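Local coordinates for putative alpha-N-acetylgalactosaminidase (Bacillus halodurans C-125, PDB 3CC1), which probably removes terminal alpha-linked N-acetylgalactosamine from glycans and glycoconjugates by hydrolysis, at residues Y45-I50 with S330-E335; A140-I145 with D151-D156; I186-S189 with D193-L196; M304-A309 with N399-S404. One frame throughout, in Å; residues are numbered along the deposited sequence. Where two conformers were deposited one is given.

Interaction 1: residues Y45-I50 with S330-E335; sequences YGWEYI and SLLTNE
The phenol ring of Y45 carries T333 on one face and the indole of W47 meets L332 O at its edge, so two aromatic rings grip the end of helix 326-332 in different ways. T333 CB stands 3.9 Å from the centroid of the Y45 ring, a CH-pi contact displaced toward the rim, and T333 CG2 lies 3.6 Å from Y45 CE2. With T333 OG1 between the backbone N and the carbonyl carbon (chi1 57°), CG2 falls anti to that carbon and comes in beside the tyrosine; OG1 is bonded to L329 O, back in the helix. A water donates to T333 O at 2.7 Å and also hydrogen-bonds Y45 OH. Replacing Y45 with an alanine would probably leave T333 CB and CG2 without the ring they lie against and that water without its phenol partner.

In W47, NE1 donates to L332 O at 2.8 Å with an N-H...O angle of 158°; the oxygen sits close to the indole plane, and the nitrogen approaches in the carbonyl plane, on a lone pair. Further round the ring, W47 CZ2 touches L332 CD2 at 3.7 Å, the two side chains crossing at about a right angle. L42 touches both of these residues, and M14 and M38 pack on W47. The loop leading into strand 49-52 meets the helix that follows strand 315-317, at the N-terminal end of the strands in a TIM barrel.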
# COMPACT_ATOMS: atom_id res chain seq x y z
N TYR A 45 9.01 -34.25 22.02
CA TYR A 45 9.11 -32.78 21.97
C TYR A 45 7.74 -32.12 21.78
O TYR A 45 7.65 -30.91 21.74
CB TYR A 45 10.02 -32.32 20.85
CG TYR A 45 11.43 -32.72 21.07
CD1 TYR A 45 12.24 -32.00 21.93
CD2 TYR A 45 11.95 -33.84 20.47
CE1 TYR A 45 13.53 -32.38 22.17
CE2 TYR A 45 13.22 -34.23 20.69
CZ TYR A 45 14.00 -33.50 21.55
OH TYR A 45 15.28 -33.91 21.75
N GLY A 46 6.70 -32.93 21.61
CA GLY A 46 5.31 -32.43 21.54
C GLY A 46 4.59 -32.60 20.21
O GLY A 46 3.40 -32.23 20.08
N TRP A 47 5.32 -33.14 19.24
CA TRP A 47 4.76 -33.46 17.92
C TRP A 47 3.84 -34.67 18.04
O TRP A 47 4.25 -35.73 18.50
CB TRP A 47 5.86 -33.77 16.89
CG TRP A 47 6.81 -32.64 16.68
CD1 TRP A 47 7.96 -32.40 17.38
CD2 TRP A 47 6.69 -31.58 15.73
NE1 TRP A 47 8.55 -31.24 16.93
CE2 TRP A 47 7.79 -30.71 15.93
CE3 TRP A 47 5.75 -31.26 14.74
CZ2 TRP A 47 8.00 -29.58 15.17
CZ3 TRP A 47 5.95 -30.10 13.99
CH2 TRP A 47 7.07 -29.28 14.21
N GLU A 48 2.59 -34.51 17.61
CA GLU A 48 1.61 -35.51 17.90
C GLU A 48 0.60 -35.89 16.82
O GLU A 48 0.09 -37.00 16.83
CB GLU A 48 0.93 -35.18 19.22
CG GLU A 48 -0.03 -34.12 19.20
CD GLU A 48 -0.89 -34.17 20.46
OE1 GLU A 48 -1.06 -35.30 20.98
OE2 GLU A 48 -1.41 -33.10 20.93
N TYR A 49 0.31 -34.98 15.91
CA TYR A 49 -0.73 -35.20 14.93
C TYR A 49 -0.16 -35.70 13.61
O TYR A 49 0.87 -35.22 13.14
CB TYR A 49 -1.52 -33.92 14.68
CG TYR A 49 -2.44 -33.55 15.79
CD1 TYR A 49 -3.66 -34.20 15.93
CD2 TYR A 49 -2.07 -32.60 16.74
CE1 TYR A 49 -4.50 -33.89 16.99
CE2 TYR A 49 -2.91 -32.28 17.78
CZ TYR A 49 -4.12 -32.92 17.90
OH TYR A 49 -4.99 -32.60 18.92
N ILE A 50 -0.84 -36.69 13.04
CA ILE A 50 -0.54 -37.24 11.71
C ILE A 50 -1.81 -36.98 10.89
O ILE A 50 -2.89 -37.54 11.19
CB ILE A 50 -0.18 -38.75 11.80
CG1 ILE A 50 1.16 -38.94 12.58
CG2 ILE A 50 -0.17 -39.42 10.39
CD1 ILE A 50 2.42 -38.47 11.80
N SER A 330 16.98 -30.80 13.58
CA SER A 330 17.36 -29.87 14.65
C SER A 330 16.38 -28.69 14.72
O SER A 330 16.13 -28.19 15.80
CB SER A 330 18.80 -29.37 14.46
OG SER A 330 18.85 -28.35 13.46
N LEU A 331 15.77 -28.30 13.59
CA LEU A 331 14.71 -27.28 13.61
C LEU A 331 13.47 -27.71 14.38
O LEU A 331 12.65 -26.87 14.79
CB LEU A 331 14.25 -26.91 12.19
CG LEU A 331 15.15 -26.20 11.20
CD1 LEU A 331 14.30 -25.78 9.96
CD2 LEU A 331 15.82 -25.01 11.74
N LEU A 332 13.31 -29.03 14.55
CA LEU A 332 12.08 -29.60 15.13
C LEU A 332 12.20 -29.98 16.59
O LEU A 332 11.21 -30.28 17.25
CB LEU A 332 11.66 -30.85 14.34
CG LEU A 332 11.50 -30.65 12.81
CD1 LEU A 332 10.95 -31.94 12.14
CD2 LEU A 332 10.64 -29.45 12.52
N THR A 333 13.43 -29.95 17.09
CA THR A 333 13.74 -30.52 18.41
C THR A 333 14.41 -29.49 19.32
O THR A 333 15.05 -29.84 20.29
CB THR A 333 14.64 -31.75 18.25
OG1 THR A 333 15.83 -31.38 17.53
CG2 THR A 333 13.87 -32.87 17.47
N ASN A 334 14.25 -28.22 19.00
CA ASN A 334 14.74 -27.16 19.88
C ASN A 334 13.67 -26.77 20.90
O ASN A 334 12.65 -26.12 20.57
CB ASN A 334 15.16 -25.93 19.05
CG ASN A 334 15.86 -24.88 19.90
OD1 ASN A 334 15.30 -24.42 20.88
ND2 ASN A 334 17.06 -24.51 19.53
N GLU A 335 13.87 -27.20 22.12
CA GLU A 335 12.83 -27.12 23.15
C GLU A 335 12.54 -25.67 23.50
O GLU A 335 11.40 -25.30 23.82
CB GLU A 335 13.18 -27.97 24.38
O HOH W 1 17.16 -31.24 21.32

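Interaction 2: residues A140-I145 with D151-D156; sequences AHTNSI and DMYGVD
H141 and G154 are joined by a short backbone bond, H141 N to G154 O at 2.7 Å and nearly straight. At the far end of the turn, S144 O takes the hydrogen of G154 N at 3.0 Å, so both polar backbone atoms of the glycine are used. The type I turn from H141 to S144 closes on itself through S144 N and H141 O, 2.9 Å apart. Waters serve the flank: one donates to both A140 O and D156 OD2, and another donates to V155 O while holding H141 ND1 only weakly. The second oxygen of D156, OD1, pairs with T158 OG1, S144 OG takes a bond from R116, and V155 N is satisfied by E198.

Most of the apolar packing falls to Y153. Its ring lies under the T142 methyl, with CG2 3.9 Å from the centroid and almost straight above it, while I145 CG2 reaches the ring edge at CD1, 3.9 Å away. G154 has S144 OG close to where a side chain would start, which leaves little room for one. The hairpin of strands 140-141 and 152-155 is therefore tied by few direct backbone bonds, and several of its other polar atoms are satisfied by water or by residues outside it.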
# COMPACT_ATOMS: atom_id res chain seq x y z
N ALA A 140 -29.07 -30.09 -0.21
CA ALA A 140 -27.95 -29.44 -0.89
C ALA A 140 -28.34 -28.05 -1.36
O ALA A 140 -29.50 -27.73 -1.63
CB ALA A 140 -27.42 -30.28 -2.09
N HIS A 141 -27.34 -27.21 -1.38
CA HIS A 141 -27.48 -25.87 -1.89
C HIS A 141 -26.59 -25.82 -3.13
O HIS A 141 -25.42 -25.53 -3.03
CB HIS A 141 -26.96 -24.92 -0.83
CG HIS A 141 -27.42 -23.52 -1.01
ND1 HIS A 141 -26.90 -22.47 -0.29
CD2 HIS A 141 -28.35 -22.99 -1.85
CE1 HIS A 141 -27.48 -21.34 -0.68
NE2 HIS A 141 -28.36 -21.63 -1.63
N THR A 142 -27.16 -26.16 -4.29
CA THR A 142 -26.34 -26.41 -5.47
C THR A 142 -25.74 -25.13 -6.08
O THR A 142 -24.85 -25.19 -6.92
CB THR A 142 -27.10 -27.23 -6.53
OG1 THR A 142 -28.28 -26.53 -6.88
CG2 THR A 142 -27.47 -28.61 -5.99
N ASN A 143 -26.20 -23.98 -5.62
CA ASN A 143 -25.63 -22.71 -6.06
C ASN A 143 -24.45 -22.31 -5.18
O ASN A 143 -23.83 -21.27 -5.39
CB ASN A 143 -26.68 -21.59 -6.08
CG ASN A 143 -27.11 -21.14 -4.70
OD1 ASN A 143 -26.78 -21.76 -3.68
ND2 ASN A 143 -27.89 -20.06 -4.65
N SER A 144 -24.16 -23.13 -4.17
CA SER A 144 -23.00 -22.94 -3.30
C SER A 144 -21.91 -23.93 -3.73
O SER A 144 -22.00 -25.13 -3.48
CB SER A 144 -23.36 -23.19 -1.84
OG SER A 144 -22.24 -23.01 -1.00
N ILE A 145 -20.92 -23.45 -4.45
CA ILE A 145 -19.86 -24.32 -4.90
C ILE A 145 -18.52 -23.78 -4.44
O ILE A 145 -18.44 -22.66 -3.96
CB ILE A 145 -19.86 -24.46 -6.42
CG1 ILE A 145 -19.63 -23.13 -7.03
CG2 ILE A 145 -21.20 -25.01 -6.97
CD1 ILE A 145 -18.76 -23.23 -8.15
N ASP A 151 -15.65 -31.11 -5.87
CA ASP A 151 -16.09 -32.32 -5.16
C ASP A 151 -17.49 -32.17 -4.53
O ASP A 151 -18.27 -33.12 -4.48
CB ASP A 151 -15.08 -32.70 -4.03
CG ASP A 151 -13.75 -33.24 -4.54
OD1 ASP A 151 -13.67 -33.69 -5.72
OD2 ASP A 151 -12.79 -33.24 -3.71
N MSE A 152 -17.79 -31.00 -4.02
CA MSE A 152 -18.95 -30.80 -3.15
C MSE A 152 -19.93 -29.72 -3.64
O MSE A 152 -19.61 -28.86 -4.46
CB MSE A 152 -18.52 -30.40 -1.73
CG MSE A 152 -17.23 -31.03 -1.17
SE MSE A 152 -17.38 -32.93 -0.93
CE MSE A 152 -18.06 -33.02 0.90
N TYR A 153 -21.13 -29.78 -3.08
CA TYR A 153 -22.04 -28.64 -3.01
C TYR A 153 -22.15 -28.28 -1.52
O TYR A 153 -21.92 -29.12 -0.65
CB TYR A 153 -23.45 -28.99 -3.50
CG TYR A 153 -23.56 -29.20 -5.00
CD1 TYR A 153 -23.22 -28.20 -5.89
CD2 TYR A 153 -24.04 -30.40 -5.52
CE1 TYR A 153 -23.36 -28.39 -7.25
CE2 TYR A 153 -24.17 -30.60 -6.87
CZ TYR A 153 -23.84 -29.60 -7.73
OH TYR A 153 -23.95 -29.81 -9.09
N GLY A 154 -22.45 -27.02 -1.26
CA GLY A 154 -22.87 -26.60 0.04
C GLY A 154 -24.09 -27.33 0.56
O GLY A 154 -24.96 -27.75 -0.20
N VAL A 155 -24.14 -27.45 1.87
CA VAL A 155 -25.31 -27.90 2.58
C VAL A 155 -26.08 -26.65 3.01
O VAL A 155 -25.52 -25.70 3.56
CB VAL A 155 -24.94 -28.78 3.78
CG1 VAL A 155 -26.16 -29.07 4.65
CG2 VAL A 155 -24.30 -30.09 3.31
N ASP A 156 -27.37 -26.65 2.72
CA ASP A 156 -28.25 -25.53 3.03
C ASP A 156 -28.75 -25.60 4.48
O ASP A 156 -29.59 -26.43 4.82
CB ASP A 156 -29.41 -25.56 2.06
CG ASP A 156 -30.34 -24.38 2.21
OD1 ASP A 156 -30.35 -23.66 3.26
OD2 ASP A 156 -31.11 -24.19 1.25
O HOH W 2 -31.11 -25.27 -1.18
O HOH W 3 -24.44 -23.69 1.79

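Interaction 3: residues I186-S189 with D193-L196; sequences IAAS and DTHL. With SO4 (sulfate ion), chain C.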
# COMPACT_ATOMS: atom_id res chain seq x y z
N ILE A 186 -14.21 -23.28 3.92
CA ILE A 186 -15.11 -22.87 4.97
C ILE A 186 -15.01 -21.37 5.20
O ILE A 186 -15.94 -20.78 5.73
CB ILE A 186 -14.86 -23.70 6.28
CG1 ILE A 186 -16.12 -23.65 7.16
CG2 ILE A 186 -13.58 -23.23 7.01
CD1 ILE A 186 -17.41 -24.23 6.47
N ALA A 187 -13.90 -20.76 4.79
CA ALA A 187 -13.86 -19.31 4.65
C ALA A 187 -14.60 -18.93 3.31
O ALA A 187 -14.92 -19.80 2.47
CB ALA A 187 -12.38 -18.77 4.67
N ALA A 188 -14.90 -17.66 3.13
CA ALA A 188 -15.46 -17.17 1.86
C ALA A 188 -14.35 -17.23 0.78
O ALA A 188 -13.30 -16.63 0.93
CB ALA A 188 -15.99 -15.75 2.01
N SER A 189 -14.60 -17.99 -0.29
CA SER A 189 -13.59 -18.15 -1.37
C SER A 189 -13.34 -16.84 -2.11
O SER A 189 -12.27 -16.63 -2.73
CB SER A 189 -14.03 -19.23 -2.37
OG SER A 189 -15.21 -18.85 -3.09
N ASP A 193 -18.79 -14.63 0.01
CA ASP A 193 -19.52 -15.91 0.10
C ASP A 193 -19.17 -16.67 1.40
O ASP A 193 -18.51 -17.72 1.36
CB ASP A 193 -19.25 -16.79 -1.15
CG ASP A 193 -17.74 -17.07 -1.38
OD1 ASP A 193 -16.92 -16.16 -1.11
OD2 ASP A 193 -17.41 -18.19 -1.84
N THR A 194 -19.60 -16.12 2.54
CA THR A 194 -19.30 -16.72 3.85
C THR A 194 -20.29 -17.85 4.20
O THR A 194 -21.36 -17.99 3.58
CB THR A 194 -19.35 -15.72 5.01
OG1 THR A 194 -20.63 -15.06 5.00
CG2 THR A 194 -18.22 -14.69 4.92
N HIS A 195 -19.93 -18.61 5.24
CA HIS A 195 -20.63 -19.85 5.54
C HIS A 195 -20.89 -20.01 7.04
O HIS A 195 -20.68 -21.08 7.60
CB HIS A 195 -19.81 -21.04 5.04
CG HIS A 195 -19.36 -20.93 3.62
ND1 HIS A 195 -20.24 -20.97 2.55
CD2 HIS A 195 -18.12 -20.82 3.09
CE1 HIS A 195 -19.55 -20.87 1.42
NE2 HIS A 195 -18.26 -20.80 1.72
N LEU A 196 -21.37 -18.95 7.67
CA LEU A 196 -21.46 -18.91 9.15
C LEU A 196 -22.45 -19.91 9.72
O LEU A 196 -22.18 -20.54 10.74
CB LEU A 196 -21.79 -17.49 9.65
CG LEU A 196 -20.80 -16.39 9.19
CD1 LEU A 196 -21.14 -15.01 9.78
CD2 LEU A 196 -19.34 -16.79 9.49
S SO4 C . -10.46 -22.04 3.24
O1 SO4 C . -11.22 -21.13 2.38
O2 SO4 C . -10.16 -23.33 2.56
O3 SO4 C . -11.36 -22.36 4.35
O4 SO4 C . -9.23 -21.44 3.72
O HOH W 4 -17.55 -18.46 6.27
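The loop that carries the TIM barrel from strand 180-184 into helix 196-208 doubles back here, setting A188 against D193 and H195 edge-on to the carbonyls of I186 and A187. Such loops at the C-terminal ends of the strands surround the active site in barrel glycosidases, and H195 holds the N-cap position of the helix.

From CB outward, H195 runs along the 186-187 backbone: CB lies 3.9 Å from I186 O, and CG is hardly further from the same oxygen. At CD2 the ring edge faces two carbonyls, A187 O and I186 O, each 3.4 Å off. NE2 still faces A187 O, while D193 O stands above one ring face, toward the rim. CG is anti to the carbonyl carbon (chi1 -51°), which turns the ring edge toward the 186-187 carbonyls. A water bridges the same pair of residues, donating to I186 O and accepting from H195 N at 2.6 Å.

On the other side, S189 OG donates to D193 OD2 at 2.6 Å, on the syn side and near the carboxylate plane, and D193 OD1 takes the backbone N-H of R190. The methyl of A188 nestles 3.3 Å from D193 OD1. An alanine in place of D193 would remove that carboxylate and would probably leave S189 OG and R190 N without their acceptor, freeing the turn to shift. I239 of the second subunit packs on S189 and D193. A sulfate, probably from the crystallisation liquor, bonds D185 N, S218 OG and, from the second subunit, R190; I186 N and A187 N both donate to its O3, each at 3.0 Å.

Interaction 4: residues M304-A309 with N399-S404; sequences MMNLWA and NVWDRS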
# COMPACT_ATOMS: atom_id res chain seq x y z
N MSE A 304 11.01 -18.19 9.30
CA MSE A 304 9.68 -18.73 9.32
C MSE A 304 9.36 -19.34 10.69
O MSE A 304 8.33 -19.06 11.25
CB MSE A 304 9.50 -19.79 8.21
CG MSE A 304 8.13 -20.48 8.31
SE MSE A 304 8.16 -22.09 7.27
CE MSE A 304 9.40 -23.06 8.39
N MSE A 305 10.26 -20.17 11.20
CA MSE A 305 10.04 -20.80 12.49
C MSE A 305 9.85 -19.75 13.59
O MSE A 305 9.00 -19.91 14.48
CB MSE A 305 11.18 -21.74 12.86
CG MSE A 305 11.30 -22.98 12.00
SE MSE A 305 9.75 -24.16 12.15
CE MSE A 305 9.93 -24.71 14.00
N ASN A 306 10.59 -18.65 13.50
CA ASN A 306 10.56 -17.63 14.55
C ASN A 306 9.19 -16.93 14.61
O ASN A 306 8.65 -16.71 15.67
CB ASN A 306 11.69 -16.60 14.35
CG ASN A 306 13.06 -17.14 14.76
OD1 ASN A 306 13.17 -18.02 15.63
ND2 ASN A 306 14.11 -16.61 14.16
N LEU A 307 8.66 -16.58 13.45
CA LEU A 307 7.37 -15.90 13.38
C LEU A 307 6.22 -16.83 13.79
O LEU A 307 5.31 -16.44 14.56
CB LEU A 307 7.13 -15.32 11.95
CG LEU A 307 5.73 -14.75 11.73
CD1 LEU A 307 5.51 -13.58 12.70
CD2 LEU A 307 5.45 -14.32 10.24
N TRP A 308 6.26 -18.06 13.28
CA TRP A 308 5.28 -19.09 13.58
C TRP A 308 5.29 -19.39 15.08
O TRP A 308 4.26 -19.53 15.69
CB TRP A 308 5.56 -20.41 12.84
CG TRP A 308 4.95 -20.62 11.45
CD1 TRP A 308 4.27 -21.72 11.05
CD2 TRP A 308 5.03 -19.76 10.29
NE1 TRP A 308 3.90 -21.61 9.74
CE2 TRP A 308 4.36 -20.42 9.24
CE3 TRP A 308 5.57 -18.50 10.04
CZ2 TRP A 308 4.25 -19.88 7.98
CZ3 TRP A 308 5.45 -17.96 8.75
CH2 TRP A 308 4.79 -18.65 7.75
N ALA A 309 6.47 -19.47 15.66
CA ALA A 309 6.61 -19.70 17.12
C ALA A 309 6.01 -18.57 17.94
O ALA A 309 5.17 -18.79 18.79
CB ALA A 309 8.09 -19.89 17.51
N ASN A 399 20.70 -16.09 22.56
CA ASN A 399 20.28 -16.55 21.24
C ASN A 399 19.61 -17.90 21.42
O ASN A 399 20.24 -18.88 21.79
CB ASN A 399 21.52 -16.68 20.34
CG ASN A 399 21.19 -17.20 18.93
OD1 ASN A 399 20.26 -17.95 18.72
ND2 ASN A 399 22.02 -16.83 17.97
N VAL A 400 18.31 -17.96 21.19
CA VAL A 400 17.54 -19.18 21.54
C VAL A 400 17.94 -20.36 20.65
O VAL A 400 18.12 -21.47 21.12
CB VAL A 400 16.01 -18.96 21.49
CG1 VAL A 400 15.27 -20.32 21.69
CG2 VAL A 400 15.58 -17.91 22.52
N TRP A 401 18.14 -20.10 19.35
CA TRP A 401 18.45 -21.19 18.43
C TRP A 401 19.79 -21.84 18.75
O TRP A 401 19.92 -23.04 18.69
CB TRP A 401 18.41 -20.73 16.99
CG TRP A 401 17.02 -20.69 16.47
CD1 TRP A 401 16.28 -19.59 16.21
CD2 TRP A 401 16.22 -21.81 16.14
NE1 TRP A 401 15.05 -19.95 15.73
CE2 TRP A 401 14.99 -21.32 15.65
CE3 TRP A 401 16.43 -23.19 16.19
CZ2 TRP A 401 13.96 -22.16 15.24
CZ3 TRP A 401 15.38 -24.03 15.76
CH2 TRP A 401 14.18 -23.50 15.30
N ASP A 402 20.81 -21.07 19.05
CA ASP A 402 22.07 -21.75 19.30
C ASP A 402 22.43 -21.81 20.79
O ASP A 402 23.50 -22.23 21.18
CB ASP A 402 23.16 -21.20 18.41
CG ASP A 402 23.64 -19.87 18.82
OD1 ASP A 402 23.48 -19.49 19.99
OD2 ASP A 402 24.20 -19.19 17.93
N ARG A 403 21.46 -21.44 21.60
CA ARG A 403 21.52 -21.59 23.05
C ARG A 403 22.75 -20.90 23.61
O ARG A 403 23.45 -21.48 24.43
CB ARG A 403 21.56 -23.06 23.44
CG ARG A 403 20.42 -23.90 22.86
CD ARG A 403 20.66 -25.40 23.00
NE ARG A 403 19.81 -26.15 22.05
N SER A 404 23.07 -19.71 23.15
CA SER A 404 24.27 -19.06 23.65
C SER A 404 24.01 -17.63 24.13
O SER A 404 23.05 -16.96 23.73
CB SER A 404 25.37 -19.08 22.58
OG SER A 404 25.04 -18.22 21.51
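A beta-hairpin turn of the C-terminal domain, between strands 395-399 and 404-409, pushes W401 against N306 and M305 on helix 298-310 of the barrel domain. The turn is an Asx motif: N399 OD1 accepts from D402 N at 3.2 Å, the donor standing well above the amide plane and not on a lone pair. R403 and S404 both face N399 in a G1 beta bulge, and S404 OG donates to D402 OD1 at 2.5 Å.

At the tip of the contact, W401 NE1 donates to N306 OD1 at 2.7 Å, with an N-H...O angle of 158°. The oxygen lies near the indole plane, but the amide is turned 51° from the ring, and NE1 comes in tilted from the carbonyl plane of N306. W401 CG is anti to its carbonyl carbon (chi1 -81°), which sends the indole across to the helix. Its far ring edge then brings CZ2 within 3.7 Å of M305 CB, in a residue modelled as selenomethionine. The other amide atom, N306 ND2, bonds S424 OG, so both ends of this buried asparagine hold the C-terminal domain.

Around the contact, I337 from helix 335-343 touches N306, V400 and W401, while N334 also meets W401. M426 of strand 424-431 packs on N306 and V400, so the hairpin turn, that strand and two barrel-domain helices converge here.

How the interactions relate
Interactions 1 and 4 share one side of the molecule, their centres about 14 Å apart. They touch where N334 and L331 meet V400, W401 and M305, and their segments alternate along the chain, so the last part of the barrel domain is tied both to its early loop and to the C-terminal sandwich. Interactions 2 and 3, centres about 12 Å apart, lie across the chain's centre and follow one another in sequence, both between the two segments of interaction 1; S144 and H195 just meet. Interaction 3 leaves strand 180-184 of the barrel sheet, whose strand 49-52 is entered from interaction 1, and I239 of the second subunit reaches both interactions 2 and 3.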